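Homoserine kinase (PDB 4P52) probably catalyses the ATP-dependent phosphorylation of homoserine to O-phosphohomoserine, a step on the route to threonine, and belongs to the GHMP kinase family. Local coordinates at residues A31-V35 / G46-D50; R59-G65 / E101-E105; R93-T97 / L145-E151; N192-I198 / S287-T293. One frame throughout, in Å; residues are numbered along the deposited sequence.

Interaction 1 of 4, residues A31-V35 / G46-D50; sequences APATV and GFAVD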
loop_
_atom_site.group_PDB
_atom_site.type_symbol
_atom_site.label_atom_id
_atom_site.label_comp_id
_atom_site.label_asym_id
_atom_site.label_seq_id
_atom_site.Cartn_x
_atom_site.Cartn_y
_atom_site.Cartn_z
ATOM N N ALA A 31 -20.768 15.489 -13.626
ATOM C CA ALA A 31 -19.813 14.832 -12.734
ATOM C C ALA A 31 -19.452 13.481 -13.331
ATOM O O ALA A 31 -20.331 12.784 -13.819
ATOM C CB ALA A 31 -20.358 14.700 -11.336
ATOM N N PRO A 32 -18.155 13.114 -13.298
ATOM C CA PRO A 32 -17.698 11.954 -14.039
ATOM C C PRO A 32 -17.878 10.588 -13.377
ATOM O O PRO A 32 -17.869 10.453 -12.138
ATOM C CB PRO A 32 -16.211 12.259 -14.245
ATOM C CG PRO A 32 -15.826 13.001 -13.018
ATOM C CD PRO A 32 -17.045 13.794 -12.609
ATOM N N ALA A 33 -18.030 9.572 -14.212
ATOM C CA ALA A 33 -17.831 8.181 -13.783
ATOM C C ALA A 33 -16.451 8.009 -13.106
ATOM O O ALA A 33 -15.482 8.728 -13.414
ATOM C CB ALA A 33 -17.944 7.244 -14.986
ATOM N N THR A 34 -16.376 7.071 -12.176
ATOM C CA THR A 34 -15.131 6.778 -11.497
ATOM C C THR A 34 -14.901 5.291 -11.531
ATOM O O THR A 34 -15.856 4.522 -11.562
ATOM C CB THR A 34 -15.175 7.204 -10.020
ATOM O OG1 THR A 34 -16.409 6.776 -9.450
ATOM C CG2 THR A 34 -15.054 8.708 -9.874
ATOM N N VAL A 35 -13.641 4.886 -11.527
ATOM C CA VAL A 35 -13.292 3.486 -11.370
ATOM C C VAL A 35 -12.762 3.217 -9.948
ATOM O O VAL A 35 -11.682 3.673 -9.574
ATOM C CB VAL A 35 -12.233 3.057 -12.401
ATOM C CG1 VAL A 35 -11.788 1.614 -12.147
ATOM C CG2 VAL A 35 -12.783 3.225 -13.808
ATOM N N GLY A 46 -9.290 4.712 -6.223
ATOM C CA GLY A 46 -10.315 5.081 -7.186
ATOM C C GLY A 46 -9.790 6.230 -8.028
ATOM O O GLY A 46 -8.922 7.013 -7.580
ATOM N N PHE A 47 -10.291 6.338 -9.256
ATOM C CA PHE A 47 -9.906 7.447 -10.116
ATOM C C PHE A 47 -11.037 7.813 -11.054
ATOM O O PHE A 47 -11.896 6.978 -11.347
ATOM C CB PHE A 47 -8.610 7.130 -10.876
ATOM C CG PHE A 47 -8.744 6.039 -11.896
ATOM C CD1 PHE A 47 -9.237 6.320 -13.176
ATOM C CD2 PHE A 47 -8.343 4.723 -11.593
ATOM C CE1 PHE A 47 -9.334 5.324 -14.134
ATOM C CE2 PHE A 47 -8.439 3.705 -12.547
ATOM C CZ PHE A 47 -8.941 4.017 -13.821
ATOM N N ALA A 48 -11.043 9.067 -11.514
ATOM C CA ALA A 48 -12.137 9.575 -12.353
ATOM C C ALA A 48 -11.791 9.428 -13.807
ATOM O O ALA A 48 -10.625 9.506 -14.196
ATOM C CB ALA A 48 -12.421 11.017 -12.022
ATOM N N VAL A 49 -12.799 9.206 -14.636
ATOM C CA VAL A 49 -12.532 9.183 -16.065
ATOM C C VAL A 49 -13.303 10.302 -16.718
ATOM O O VAL A 49 -14.015 11.002 -16.019
ATOM C CB VAL A 49 -12.834 7.811 -16.699
ATOM C CG1 VAL A 49 -11.786 6.811 -16.238
ATOM C CG2 VAL A 49 -14.251 7.359 -16.375
ATOM N N ASP A 50 -13.124 10.488 -18.031
ATOM C CA ASP A 50 -13.773 11.593 -18.759
ATOM C C ASP A 50 -15.259 11.327 -18.987
ATOM O O ASP A 50 -16.058 12.266 -18.915
ATOM C CB ASP A 50 -13.129 11.819 -20.129
ATOM C CG ASP A 50 -11.703 12.379 -20.054
ATOM O OD1 ASP A 50 -11.224 12.804 -18.962
ATOM O OD2 ASP A 50 -11.047 12.392 -21.134
#

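Interaction 2 of 4, residues R59-G65 / E101-E105; sequences RLSDKKG and EQGIE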
loop_
_atom_site.group_PDB
_atom_site.type_symbol
_atom_site.label_atom_id
_atom_site.label_comp_id
_atom_site.label_asym_id
_atom_site.label_seq_id
_atom_site.Cartn_x
_atom_site.Cartn_y
_atom_site.Cartn_z
ATOM N N ARG A 59 -32.389 24.925 -10.235
ATOM C CA ARG A 59 -32.899 26.296 -10.349
ATOM C C ARG A 59 -33.328 26.789 -8.988
ATOM O O ARG A 59 -33.778 26.006 -8.153
ATOM C CB ARG A 59 -34.112 26.423 -11.285
ATOM C CG ARG A 59 -34.115 25.505 -12.477
ATOM C CD ARG A 59 -35.390 25.637 -13.310
ATOM N NE ARG A 59 -35.229 24.899 -14.577
ATOM C CZ ARG A 59 -34.562 25.350 -15.664
ATOM N NH1 ARG A 59 -33.972 26.559 -15.703
ATOM N NH2 ARG A 59 -34.484 24.584 -16.749
ATOM N N LEU A 60 -33.223 28.095 -8.782
ATOM C CA LEU A 60 -33.723 28.714 -7.577
ATOM C C LEU A 60 -35.246 28.797 -7.640
ATOM O O LEU A 60 -35.808 29.084 -8.697
ATOM C CB LEU A 60 -33.141 30.118 -7.427
ATOM C CG LEU A 60 -31.626 30.139 -7.303
ATOM C CD1 LEU A 60 -31.160 31.588 -7.304
ATOM C CD2 LEU A 60 -31.159 29.382 -6.062
ATOM N N SER A 61 -35.910 28.554 -6.513
ATOM C CA SER A 61 -37.357 28.643 -6.453
ATOM C C SER A 61 -37.806 29.508 -5.279
ATOM O O SER A 61 -37.229 29.446 -4.180
ATOM C CB SER A 61 -37.962 27.239 -6.379
ATOM O OG SER A 61 -39.376 27.274 -6.496
ATOM N N ASP A 62 -38.822 30.334 -5.523
ATOM C CA ASP A 62 -39.465 31.102 -4.453
ATOM C C ASP A 62 -40.308 30.198 -3.552
ATOM O O ASP A 62 -40.495 30.497 -2.374
ATOM C CB ASP A 62 -40.295 32.255 -5.021
ATOM C CG ASP A 62 -39.433 33.458 -5.418
ATOM O OD1 ASP A 62 -38.189 33.358 -5.340
ATOM O OD2 ASP A 62 -39.990 34.511 -5.805
ATOM N N LYS A 63 -40.798 29.091 -4.111
ATOM C CA LYS A 63 -41.490 28.067 -3.344
ATOM C C LYS A 63 -40.468 27.246 -2.544
ATOM O O LYS A 63 -39.408 26.888 -3.061
ATOM C CB LYS A 63 -42.324 27.173 -4.266
ATOM C CG LYS A 63 -43.073 26.092 -3.502
ATOM C CD LYS A 63 -44.150 25.389 -4.323
ATOM C CE LYS A 63 -44.908 24.355 -3.489
ATOM N NZ LYS A 63 -44.039 23.221 -3.061
ATOM N N LYS A 64 -40.796 26.935 -1.293
ATOM C CA LYS A 64 -39.831 26.309 -0.366
ATOM C C LYS A 64 -39.527 24.834 -0.642
ATOM O O LYS A 64 -40.244 24.150 -1.392
ATOM C CB LYS A 64 -40.232 26.503 1.117
ATOM C CG LYS A 64 -40.452 27.951 1.600
ATOM C CD LYS A 64 -39.712 29.052 0.821
ATOM C CE LYS A 64 -38.231 29.191 1.167
ATOM N NZ LYS A 64 -37.541 30.094 0.197
ATOM N N GLY A 65 -38.436 24.370 -0.041
ATOM C CA GLY A 65 -38.057 22.976 -0.119
ATOM C C GLY A 65 -37.160 22.633 -1.290
ATOM O O GLY A 65 -37.082 23.357 -2.287
ATOM N N GLU A 101 -32.439 29.181 3.937
ATOM C CA GLU A 101 -33.784 28.905 3.496
ATOM C C GLU A 101 -33.854 29.315 2.040
ATOM O O GLU A 101 -33.937 30.501 1.714
ATOM C CB GLU A 101 -34.791 29.678 4.337
ATOM C CG GLU A 101 -34.646 29.383 5.820
ATOM C CD GLU A 101 -35.967 29.432 6.566
ATOM O OE1 GLU A 101 -36.488 30.553 6.806
ATOM O OE2 GLU A 101 -36.474 28.341 6.919
ATOM N N GLN A 102 -33.796 28.319 1.165
ATOM C CA GLN A 102 -33.852 28.567 -0.263
ATOM C C GLN A 102 -34.529 27.391 -0.955
ATOM O O GLN A 102 -34.154 26.242 -0.716
ATOM C CB GLN A 102 -32.436 28.800 -0.811
ATOM C CG GLN A 102 -32.357 28.841 -2.323
ATOM C CD GLN A 102 -33.059 30.040 -2.904
ATOM O OE1 GLN A 102 -32.679 31.162 -2.626
ATOM N NE2 GLN A 102 -34.077 29.811 -3.725
ATOM N N GLY A 103 -35.535 27.679 -1.784
ATOM C CA GLY A 103 -36.167 26.667 -2.625
ATOM C C GLY A 103 -35.258 26.265 -3.781
ATOM O O GLY A 103 -34.585 27.120 -4.381
ATOM N N ILE A 104 -35.225 24.968 -4.083
ATOM C CA ILE A 104 -34.397 24.441 -5.143
ATOM C C ILE A 104 -35.179 23.394 -5.912
ATOM O O ILE A 104 -35.735 22.476 -5.300
ATOM C CB ILE A 104 -33.138 23.738 -4.581
ATOM C CG1 ILE A 104 -32.183 24.715 -3.896
ATOM C CG2 ILE A 104 -32.408 22.984 -5.670
ATOM C CD1 ILE A 104 -31.608 25.808 -4.780
ATOM N N GLU A 105 -35.225 23.524 -7.240
ATOM C CA GLU A 105 -35.712 22.444 -8.100
ATOM C C GLU A 105 -34.541 21.758 -8.751
ATOM O O GLU A 105 -33.597 22.419 -9.193
ATOM C CB GLU A 105 -36.614 22.968 -9.192
ATOM C CG GLU A 105 -37.872 23.652 -8.696
ATOM C CD GLU A 105 -38.679 24.289 -9.823
ATOM O OE1 GLU A 105 -38.115 24.549 -10.922
ATOM O OE2 GLU A 105 -39.889 24.536 -9.606
HETATM O O HOH W 1 -35.743 32.095 -5.025
#

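Interaction 3 of 4, residues R93-T97 / L145-E151; sequences RYLET and LLPFAME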
loop_
_atom_site.group_PDB
_atom_site.type_symbol
_atom_site.label_atom_id
_atom_site.label_comp_id
_atom_site.label_asym_id
_atom_site.label_seq_id
_atom_site.Cartn_x
_atom_site.Cartn_y
_atom_site.Cartn_z
ATOM N N ARG A 93 -29.133 18.847 3.116
ATOM C CA ARG A 93 -28.211 18.854 4.252
ATOM C C ARG A 93 -27.257 20.007 4.145
ATOM O O ARG A 93 -26.927 20.634 5.154
ATOM C CB ARG A 93 -27.430 17.545 4.386
ATOM C CG ARG A 93 -28.272 16.321 4.755
ATOM C CD ARG A 93 -29.025 16.439 6.088
ATOM N NE ARG A 93 -28.138 16.552 7.250
ATOM C CZ ARG A 93 -27.372 15.569 7.729
ATOM N NH1 ARG A 93 -27.352 14.372 7.145
ATOM N NH2 ARG A 93 -26.609 15.786 8.792
ATOM N N TYR A 94 -26.835 20.311 2.927
ATOM C CA TYR A 94 -25.910 21.400 2.719
ATOM C C TYR A 94 -26.592 22.695 3.161
ATOM O O TYR A 94 -26.064 23.424 4.014
ATOM C CB TYR A 94 -25.459 21.422 1.256
ATOM C CG TYR A 94 -24.691 22.653 0.803
ATOM C CD1 TYR A 94 -25.364 23.795 0.386
ATOM C CD2 TYR A 94 -23.294 22.655 0.740
ATOM C CE1 TYR A 94 -24.675 24.912 -0.057
ATOM C CE2 TYR A 94 -22.596 23.785 0.308
ATOM C CZ TYR A 94 -23.295 24.912 -0.093
ATOM O OH TYR A 94 -22.639 26.046 -0.537
ATOM N N LEU A 95 -27.782 22.951 2.616
ATOM C CA LEU A 95 -28.579 24.118 2.988
ATOM C C LEU A 95 -28.806 24.185 4.492
ATOM O O LEU A 95 -28.653 25.243 5.089
ATOM C CB LEU A 95 -29.918 24.139 2.244
ATOM C CG LEU A 95 -29.833 24.188 0.712
ATOM C CD1 LEU A 95 -31.202 24.005 0.075
ATOM C CD2 LEU A 95 -29.170 25.467 0.210
ATOM N N GLU A 96 -29.146 23.061 5.114
ATOM C CA GLU A 96 -29.350 23.080 6.563
ATOM C C GLU A 96 -28.094 23.457 7.335
ATOM O O GLU A 96 -28.142 24.353 8.166
ATOM C CB GLU A 96 -29.960 21.789 7.070
ATOM C CG GLU A 96 -31.442 21.712 6.755
ATOM C CD GLU A 96 -32.005 20.307 6.849
ATOM O OE1 GLU A 96 -31.226 19.310 6.889
ATOM O OE2 GLU A 96 -33.252 20.207 6.875
ATOM N N THR A 97 -26.971 22.811 7.035
ATOM C CA THR A 97 -25.700 23.160 7.668
ATOM C C THR A 97 -25.374 24.660 7.654
ATOM O O THR A 97 -24.928 25.204 8.662
ATOM C CB THR A 97 -24.551 22.375 7.042
ATOM O OG1 THR A 97 -24.744 20.995 7.350
ATOM C CG2 THR A 97 -23.192 22.819 7.599
ATOM N N LEU A 145 -16.919 19.810 0.562
ATOM C CA LEU A 145 -18.184 19.251 0.099
ATOM C C LEU A 145 -18.269 17.745 0.268
ATOM O O LEU A 145 -19.386 17.187 0.289
ATOM C CB LEU A 145 -18.470 19.620 -1.345
ATOM C CG LEU A 145 -18.412 21.111 -1.669
ATOM C CD1 LEU A 145 -18.661 21.308 -3.156
ATOM C CD2 LEU A 145 -19.385 21.917 -0.809
ATOM N N LEU A 146 -17.115 17.090 0.408
ATOM C CA LEU A 146 -17.086 15.627 0.476
ATOM C C LEU A 146 -18.051 15.003 1.522
ATOM O O LEU A 146 -18.816 14.089 1.180
ATOM C CB LEU A 146 -15.656 15.106 0.637
ATOM C CG LEU A 146 -15.537 13.581 0.647
ATOM C CD1 LEU A 146 -16.122 12.944 -0.603
ATOM C CD2 LEU A 146 -14.078 13.194 0.776
ATOM N N PRO A 147 -18.041 15.505 2.781
ATOM C CA PRO A 147 -18.923 14.884 3.788
ATOM C C PRO A 147 -20.408 14.923 3.403
ATOM O O PRO A 147 -21.142 13.944 3.644
ATOM C CB PRO A 147 -18.681 15.718 5.057
ATOM C CG PRO A 147 -17.389 16.427 4.832
ATOM C CD PRO A 147 -17.262 16.626 3.344
ATOM N N PHE A 148 -20.848 16.029 2.804
ATOM C CA PHE A 148 -22.229 16.127 2.373
ATOM C C PHE A 148 -22.563 15.103 1.309
ATOM O O PHE A 148 -23.642 14.514 1.320
ATOM C CB PHE A 148 -22.532 17.529 1.894
ATOM C CG PHE A 148 -22.331 18.556 2.949
ATOM C CD1 PHE A 148 -23.147 18.581 4.064
ATOM C CD2 PHE A 148 -21.312 19.483 2.842
ATOM C CE1 PHE A 148 -22.959 19.521 5.056
ATOM C CE2 PHE A 148 -21.117 20.436 3.825
ATOM C CZ PHE A 148 -21.940 20.453 4.937
ATOM N N ALA A 149 -21.629 14.878 0.395
ATOM C CA ALA A 149 -21.849 13.894 -0.648
ATOM C C ALA A 149 -21.874 12.494 -0.025
ATOM O O ALA A 149 -22.688 11.664 -0.417
ATOM C CB ALA A 149 -20.797 14.020 -1.736
HETATM N N MSE A 150 -21.009 12.266 0.971
HETATM C CA MSE A 150 -20.993 11.019 1.752
HETATM C C MSE A 150 -22.297 10.789 2.515
HETATM O O MSE A 150 -22.882 9.717 2.395
HETATM C CB MSE A 150 -19.798 10.977 2.721
HETATM C CG MSE A 150 -18.387 10.911 2.128
HETATM SE SE MSE A 150 -18.107 9.299 1.003
HETATM C CE MSE A 150 -17.875 7.904 2.390
ATOM N N GLU A 151 -22.753 11.761 3.321
ATOM C CA GLU A 151 -24.011 11.614 4.092
ATOM C C GLU A 151 -25.217 11.376 3.163
ATOM O O GLU A 151 -26.103 10.557 3.456
ATOM C CB GLU A 151 -24.300 12.846 4.946
ATOM C CG GLU A 151 -23.449 13.038 6.197
ATOM C CD GLU A 151 -23.498 14.481 6.746
ATOM O OE1 GLU A 151 -24.455 15.246 6.452
ATOM O OE2 GLU A 151 -22.560 14.872 7.483
#

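Interaction 4 of 4, residues N192-I198 / S287-T293; sequences NLYATII and SIFALST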
loop_
_atom_site.group_PDB
_atom_site.type_symbol
_atom_site.label_atom_id
_atom_site.label_comp_id
_atom_site.label_asym_id
_atom_site.label_seq_id
_atom_site.Cartn_x
_atom_site.Cartn_y
_atom_site.Cartn_z
ATOM N N ASN A 192 0.640 9.659 -19.398
ATOM C CA ASN A 192 0.401 8.817 -20.554
ATOM C C ASN A 192 -0.327 7.537 -20.149
ATOM O O ASN A 192 -0.368 6.564 -20.895
ATOM C CB ASN A 192 1.736 8.463 -21.199
ATOM C CG ASN A 192 2.606 7.607 -20.285
ATOM O OD1 ASN A 192 2.712 7.855 -19.074
ATOM N ND2 ASN A 192 3.214 6.577 -20.854
ATOM N N LEU A 193 -0.905 7.533 -18.959
ATOM C CA LEU A 193 -1.618 6.365 -18.481
ATOM C C LEU A 193 -3.090 6.439 -18.915
ATOM O O LEU A 193 -3.794 7.415 -18.614
ATOM C CB LEU A 193 -1.481 6.248 -16.958
ATOM C CG LEU A 193 -2.227 5.053 -16.409
ATOM C CD1 LEU A 193 -1.382 3.804 -16.605
ATOM C CD2 LEU A 193 -2.575 5.273 -14.954
ATOM N N TYR A 194 -3.544 5.412 -19.625
ATOM C CA TYR A 194 -4.901 5.403 -20.165
ATOM C C TYR A 194 -5.703 4.294 -19.541
ATOM O O TYR A 194 -5.163 3.232 -19.174
ATOM C CB TYR A 194 -4.872 5.177 -21.661
ATOM C CG TYR A 194 -4.496 6.395 -22.439
ATOM C CD1 TYR A 194 -3.164 6.790 -22.534
ATOM C CD2 TYR A 194 -5.484 7.155 -23.096
ATOM C CE1 TYR A 194 -2.815 7.902 -23.254
ATOM C CE2 TYR A 194 -5.144 8.284 -23.818
ATOM C CZ TYR A 194 -3.807 8.642 -23.880
ATOM O OH TYR A 194 -3.443 9.750 -24.572
ATOM N N ALA A 195 -6.992 4.567 -19.404
ATOM C CA ALA A 195 -7.959 3.612 -18.904
ATOM C C ALA A 195 -8.975 3.312 -20.019
ATOM O O ALA A 195 -9.546 4.245 -20.635
ATOM C CB ALA A 195 -8.659 4.195 -17.714
ATOM N N THR A 196 -9.161 2.024 -20.310
ATOM C CA THR A 196 -10.217 1.603 -21.189
ATOM C C THR A 196 -11.266 0.989 -20.299
ATOM O O THR A 196 -10.959 0.062 -19.551
ATOM C CB THR A 196 -9.740 0.574 -22.226
ATOM O OG1 THR A 196 -8.615 1.101 -22.939
ATOM C CG2 THR A 196 -10.853 0.294 -23.223
ATOM N N ILE A 197 -12.485 1.533 -20.360
ATOM C CA ILE A 197 -13.653 1.000 -19.656
ATOM C C ILE A 197 -14.582 0.321 -20.666
ATOM O O ILE A 197 -14.913 0.905 -21.710
ATOM C CB ILE A 197 -14.528 2.102 -18.991
ATOM C CG1 ILE A 197 -13.760 3.011 -18.033
ATOM C CG2 ILE A 197 -15.661 1.478 -18.199
ATOM C CD1 ILE A 197 -12.725 2.299 -17.227
ATOM N N ILE A 198 -14.996 -0.904 -20.360
ATOM C CA ILE A 198 -16.065 -1.547 -21.099
ATOM C C ILE A 198 -17.245 -1.844 -20.166
ATOM O O ILE A 198 -17.084 -2.446 -19.075
ATOM C CB ILE A 198 -15.602 -2.798 -21.882
ATOM C CG1 ILE A 198 -16.741 -3.304 -22.771
ATOM C CG2 ILE A 198 -15.029 -3.890 -20.980
ATOM C CD1 ILE A 198 -16.232 -4.044 -23.995
ATOM N N SER A 287 -18.934 -3.651 -15.165
ATOM C CA SER A 287 -17.874 -2.977 -15.939
ATOM C C SER A 287 -16.471 -3.427 -15.586
ATOM O O SER A 287 -16.175 -3.770 -14.427
ATOM C CB SER A 287 -17.968 -1.460 -15.828
ATOM O OG SER A 287 -19.162 -1.038 -16.464
ATOM N N ILE A 288 -15.614 -3.392 -16.598
ATOM C CA ILE A 288 -14.256 -3.871 -16.528
ATOM C C ILE A 288 -13.358 -2.773 -17.067
ATOM O O ILE A 288 -13.718 -2.084 -18.023
ATOM C CB ILE A 288 -14.096 -5.125 -17.410
ATOM C CG1 ILE A 288 -15.068 -6.210 -16.919
ATOM C CG2 ILE A 288 -12.661 -5.645 -17.401
ATOM C CD1 ILE A 288 -15.072 -7.465 -17.753
ATOM N N PHE A 289 -12.190 -2.592 -16.462
ATOM C CA PHE A 289 -11.276 -1.561 -16.952
ATOM C C PHE A 289 -9.918 -2.173 -17.209
ATOM O O PHE A 289 -9.535 -3.184 -16.577
ATOM C CB PHE A 289 -11.143 -0.392 -15.964
ATOM C CG PHE A 289 -10.306 -0.727 -14.776
ATOM C CD1 PHE A 289 -10.821 -1.511 -13.745
ATOM C CD2 PHE A 289 -8.990 -0.291 -14.701
ATOM C CE1 PHE A 289 -10.021 -1.860 -12.657
ATOM C CE2 PHE A 289 -8.183 -0.638 -13.616
ATOM C CZ PHE A 289 -8.694 -1.430 -12.598
ATOM N N ALA A 290 -9.180 -1.541 -18.110
ATOM C CA ALA A 290 -7.807 -1.954 -18.353
ATOM C C ALA A 290 -6.945 -0.699 -18.347
ATOM O O ALA A 290 -7.440 0.399 -18.676
ATOM C CB ALA A 290 -7.684 -2.703 -19.677
ATOM N N LEU A 291 -5.678 -0.844 -17.951
ATOM C CA LEU A 291 -4.778 0.279 -18.005
ATOM C C LEU A 291 -3.764 0.006 -19.084
ATOM O O LEU A 291 -3.386 -1.150 -19.306
ATOM C CB LEU A 291 -4.132 0.540 -16.636
ATOM C CG LEU A 291 -5.077 0.909 -15.461
ATOM C CD1 LEU A 291 -4.272 1.104 -14.193
ATOM C CD2 LEU A 291 -5.878 2.169 -15.720
ATOM N N SER A 292 -3.374 1.061 -19.802
ATOM C CA SER A 292 -2.286 0.961 -20.768
ATOM C C SER A 292 -1.530 2.291 -20.817
ATOM O O SER A 292 -1.903 3.236 -20.112
ATOM C CB SER A 292 -2.798 0.583 -22.151
ATOM O OG SER A 292 -3.819 1.490 -22.559
ATOM N N THR A 293 -0.499 2.365 -21.664
ATOM C CA THR A 293 0.358 3.546 -21.687
ATOM C C THR A 293 0.302 4.397 -22.964
ATOM O O THR A 293 1.152 5.249 -23.168
ATOM C CB THR A 293 1.818 3.190 -21.349
ATOM O OG1 THR A 293 2.320 2.274 -22.323
ATOM C CG2 THR A 293 1.885 2.514 -20.019
HETATM O O HOH W 2 -6.238 1.043 -21.372
#

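Interaction 1 of 4, residues A31-V35 / G46-D50
With chi1 at 68°, Phe-47 sets CG between its own backbone N and carbonyl carbon, which lays the ring alongside Val-35 on the next strand. Val-35 answers with CG1 anti to its N (chi1 175°) and CG2 anti to its carbonyl carbon, and this spread of the methyls presents CB to the ring. The result is a CH-pi contact: CB stands 4.0 Å from the centroid of the Phe-47 ring, over one face but displaced toward the rim near CZ. CG1 lies on the CE2 side of that end and CG2 on the CE1 side. The two residues form an antiparallel hydrogen-bonded pair, with Val-35 N to Phe-47 O at 2.7 Å and Phe-47 N to Val-35 O at 3.0 Å. These are the strands of a beta hairpin, 26-36 and 45-49, at the heart of the large mixed sheet. Further along, Val-49 N reaches Ala-33 O at 3.0 Å in an almost straight bond (174°). Thr-34 and Ala-48 make the non-hydrogen-bonded pair between, where the threonine CG2 lies 3.9 Å from Ala-48 CA, while its OG1 is bonded to Asn-164. Beside them Pro-32 CG meets Ala-48 CB at 4.1 Å, on the side packed by Cys-168 of helix 162-170. Ala-33 CB touches Val-49 CG2 at 3.9 Å, and Val-49 O accepts a bond from Asn-324 just where the chain turns its corner at Asp-50.

Interaction 2 of 4, residues R59-G65 / E101-E105
The carboxamide of Gln-102 carries the CD2 methyl of Leu-60 on one face, directly over CD at 3.7 Å, the side chains crossing at about a right angle. In its own plane the amide works through NE2, which donates to Gly-103 O at 2.8 Å and also to water 1, itself a donor to Asp-62 OD1. The bend at chi2 (67°) folds the amide back onto the carbonyl of Gly-103. Gly-103 O thus has two donors: NE2 arrives in the carbonyl plane on a lone pair, whereas Ser-61 N comes from above that plane at 2.9 Å. Shortening Gln-102 to an alanine would probably deprive Gly-103 O of its in-plane donor, cut the water link to Asp-62 and open a gap against Leu-60. Arg-59 and Glu-105 form an antiparallel hydrogen-bonded pair, 3.0 Å from Arg-59 N to Glu-105 O, yet their flat ends stand 88° apart and do not touch. Leu-60 CD2 also packs on Ile-104 CD1 at 3.8 Å, toward helix 120-135. Beyond residues 62-64, Gly-65 O takes Ile-104 N at 3.0 Å. A CB on Gly-103 would collide with Ser-61 O and Lys-63 O. Backbone bonds therefore hold this end of the mixed sheet, where strand 103-110 runs between 52-61 and 66-72, while Arg-59 and Glu-105 probably find charge partners in Glu-107 and Arg-67 rather than in each other.

Interaction 3 of 4, residues R93-T97 / L145-E151
Tyr-94 and Phe-148 make the aromatic part of this helix contact, a T-shaped pair in which the tyrosine edge, led by CD2, is directed at the phenylalanine face. Their centroids are 5.9 Å apart and the planes stand at 76°. The CA of Tyr-94 also lies over a face of the Phe-148 ring, toward its rim. Apolar packing adds Leu-145, whose CD2 reaches Tyr-94 CE2 at 3.9 Å; the tyrosine hydroxyl is bonded to Asn-133 of helix 120-135. Among polar contacts, Thr-97 OG1 sits near the plane of the Phe-148 ring at its edge, 3.3 Å from CE1. That hydroxyl donates to Arg-93 O at 3.1 Å, which helps fix the threonine's turn, and Thr-97 N reaches the same oxygen from the opposite face of the carbonyl plane. The charged part is a salt bridge, 3.1 Å from Arg-93 NH1 to Glu-151 OE1. Bends at chi2 (-59°) and chi3 curl the arginine so that OE1 lies over a face of the guanidinium, with the two planes only 19° apart; the attraction is of charge alone, since no N-H points at the oxygen. A leucine in place of Arg-93 would probably leave Glu-151 without this counter-charge. Helices 86-98 and 146-157, their local axes 10.6 Å apart, pack here as in the helical layer of the GHMP kinase N-terminal domain, with helix 120-135 beside them.

Interaction 4 of 4, residues N192-I198 / S287-T293
Strands 194-200 and 288-292 are the middle pair of the four-stranded antiparallel sheet that forms the core of the C-terminal part of this kinase. Six backbone hydrogen bonds join them, two in each of the pairs Tyr-194 with Ser-292, Thr-196 with Ala-290 and Ile-198 with Ile-288. Tyr-194 N to Ser-292 O, at 2.8 Å, is all but straight. On one face the non-hydrogen-bonded pairs are apolar. Ile-197 sends CD1 across to Phe-289 CB at 3.4 Å, and Ala-195 CB meets Leu-291 CD2 at 4.0 Å. Phe-289 has CG between its N and carbonyl carbon (chi1 75°), which swings the ring along its own strand until Leu-291 CG lies in the ring plane at its edge. The other face, toward helix 295-310, holds Ile-198 CG2 against Ile-288 CB at 3.9 Å and, further along, water 2. This water donates to Thr-196 OG1 at 2.8 Å and to Ala-290 O at 3.0 Å, and bonds Ser-292 OG at 2.7 Å. The water gives both buried hydroxyls a partner and Ala-290 O a second donor, and the bond from Thr-196 OG1 to Ala-298 O ties the sheet to that helix by more than packing.

Overall arrangement
Interactions 1 and 4 meet directly, their centres 12 Å apart: Val-35 CG2 packs on Ile-197 CD1 at 3.5 Å and Phe-47 CE1 on Ala-195 CB at 3.8 Å, so the hairpin lies against the C-terminal sheet. Both also touch the glycine-rich segment around Ser-116 and Leu-118, which probably corresponds to the phosphate-binding loop of GHMP kinases; the backbone of Thr-34 bonds that of Leu-118, and Ser-287 bonds Ser-116. Interactions 2 and 3 are joined where Leu-95 CD1 lies 4.2 Å from Ile-104 CG1. Interaction 2 shares the mixed sheet with interaction 1, yet its centre is about 30 Å from it and about 41 Å from that of interaction 4, at the far end of the molecule.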